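PDB 2R3B: ADP-dependent (S)-NAD(P)H-hydrate dehydratase from Enterococcus faecalis, which probably catalyses the ADP-dependent dehydration of the S-form of hydrated NAD(P)H, releasing AMP and phosphate and restoring the damaged cofactor. Local coordinates for residues V47-G52 with V114-P119. Numbering follows the deposited sequence. Where two conformers were deposited one is given.
Sequences VVLIGG and VILIGP
Ile50 O accepts a hydrogen bond from Gly118 N at 2.9 Å, with Ile117 CA adding a CH...O contact to the same atom. Segments 47-52 and 114-119 illustrate how adjacent parallel strands, here two interior neighbours in the sheet of a ribokinase-like fold, are stitched together: strand 47-50 uses the N-H and C=O of Val48 and Ile50, reaching Val114, Leu116 and Gly118. Val48 N donates to Val114 O, and Val48 O accepts from Leu116 N. Leu49 and Val47 turn their own backbone bonds to strand 74-78.

Both faces of this ladder are apolar. On one, Ile50 carries its CG1 anti to the carbonyl carbon (chi1 -50°), which sends CD1 back along the strand to lie 3.8 Å from Ile115 CG2; its CG2 branch touches CG1 and CD1 of Ile117, and helix 125-137 covers the group. On the other, Val47 CG2 lies 4.1 Å from Val114 CB, the two valines running side by side, with helices 57-70 and 233-247 packed over this face.

Past the strands, Pro119 sits close to Ala59 and Asp235, both predicted to bind the hydrated nucleotide, so the strand ends border the probable active site. There Gly51 CA comes 3.2 Å from Pro119 O, and Gly52 N donates to that oxygen in the carbonyl plane at 2.8 Å, a bond bent to 134° at the hydrogen.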
loop_
_atom_site.group_PDB
_atom_site.type_symbol
_atom_site.label_atom_id
_atom_site.label_comp_id
_atom_site.label_asym_id
_atom_site.label_seq_id
_atom_site.Cartn_x
_atom_site.Cartn_y
_atom_site.Cartn_z
ATOM N N VAL B 47 20.573 4.221 11.653
ATOM C CA VAL B 47 19.597 4.739 12.611
ATOM C C VAL B 47 18.789 3.592 13.145
ATOM O O VAL B 47 18.428 2.668 12.410
ATOM C CB VAL B 47 18.639 5.790 11.980
ATOM C CG1 VAL B 47 17.624 6.259 12.990
ATOM C CG2 VAL B 47 19.444 6.949 11.409
ATOM N N VAL B 48 18.506 3.624 14.442
ATOM C CA VAL B 48 17.594 2.676 15.007
ATOM C C VAL B 48 16.405 3.435 15.617
ATOM O O VAL B 48 16.605 4.336 16.434
ATOM C CB VAL B 48 18.279 1.783 16.088
ATOM C CG1 VAL B 48 17.225 0.844 16.735
ATOM C CG2 VAL B 48 19.399 0.942 15.475
ATOM N N LEU B 49 15.196 3.085 15.182
ATOM C CA LEU B 49 13.960 3.717 15.652
ATOM C C LEU B 49 13.240 2.723 16.544
ATOM O O LEU B 49 13.009 1.571 16.138
ATOM C CB LEU B 49 13.089 4.076 14.451
ATOM C CG LEU B 49 13.718 4.882 13.305
ATOM C CD1 LEU B 49 12.665 5.111 12.201
ATOM C CD2 LEU B 49 14.292 6.198 13.823
ATOM N N ILE B 50 12.860 3.130 17.741
ATOM C CA ILE B 50 12.274 2.222 18.714
ATOM C C ILE B 50 10.931 2.727 19.211
ATOM O O ILE B 50 10.844 3.828 19.729
ATOM C CB ILE B 50 13.228 2.069 19.930
ATOM C CG1 ILE B 50 14.640 1.745 19.440
ATOM C CG2 ILE B 50 12.656 1.020 20.913
ATOM C CD1 ILE B 50 15.704 1.628 20.547
ATOM N N GLY B 51 9.863 1.946 18.988
ATOM C CA GLY B 51 8.522 2.350 19.419
ATOM C C GLY B 51 7.482 1.490 18.763
ATOM O O GLY B 51 7.796 0.438 18.207
ATOM N N GLY B 52 6.241 1.954 18.821
ATOM C CA GLY B 52 5.132 1.254 18.230
ATOM C C GLY B 52 4.780 -0.011 18.969
ATOM O O GLY B 52 5.201 -1.148 18.580
ATOM N N VAL B 114 22.557 6.720 15.599
ATOM C CA VAL B 114 21.419 7.515 16.124
ATOM C C VAL B 114 20.346 6.542 16.563
ATOM O O VAL B 114 20.021 5.595 15.838
ATOM C CB VAL B 114 20.839 8.454 15.016
ATOM C CG1 VAL B 114 19.704 9.366 15.595
ATOM C CG2 VAL B 114 21.981 9.282 14.380
ATOM N N ILE B 115 19.830 6.762 17.767
ATOM C CA ILE B 115 18.721 6.027 18.326
ATOM C C ILE B 115 17.581 7.001 18.606
ATOM O O ILE B 115 17.776 7.987 19.320
ATOM C CB ILE B 115 19.125 5.407 19.682
ATOM C CG1 ILE B 115 20.360 4.498 19.512
ATOM C CG2 ILE B 115 17.934 4.700 20.354
ATOM C CD1 ILE B 115 21.033 4.243 20.844
ATOM N N LEU B 116 16.392 6.693 18.082
ATOM C CA LEU B 116 15.161 7.375 18.431
ATOM C C LEU B 116 14.311 6.391 19.202
ATOM O O LEU B 116 14.044 5.259 18.728
ATOM C CB LEU B 116 14.405 7.825 17.172
ATOM C CG LEU B 116 12.954 8.264 17.369
ATOM C CD1 LEU B 116 12.890 9.546 18.247
ATOM C CD2 LEU B 116 12.230 8.486 16.047
ATOM N N ILE B 117 13.904 6.795 20.399
ATOM C CA ILE B 117 12.993 5.997 21.194
ATOM C C ILE B 117 11.765 6.807 21.606
ATOM O O ILE B 117 11.877 7.945 22.102
ATOM C CB ILE B 117 13.697 5.360 22.426
ATOM C CG1 ILE B 117 12.728 4.385 23.152
ATOM C CG2 ILE B 117 14.293 6.454 23.344
ATOM C CD1 ILE B 117 13.444 3.368 24.060
ATOM N N GLY B 118 10.585 6.246 21.340
ATOM C CA GLY B 118 9.360 6.803 21.901
ATOM C C GLY B 118 8.085 6.873 21.085
ATOM O O GLY B 118 7.004 6.795 21.681
ATOM N N PRO B 119 8.171 7.069 19.745
ATOM C CA PRO B 119 6.919 7.126 18.960
ATOM C C PRO B 119 6.036 5.884 19.118
ATOM O O PRO B 119 6.464 4.790 18.836
ATOM C CB PRO B 119 7.407 7.257 17.510
ATOM C CG PRO B 119 8.761 7.840 17.612
ATOM C CD PRO B 119 9.355 7.277 18.879
#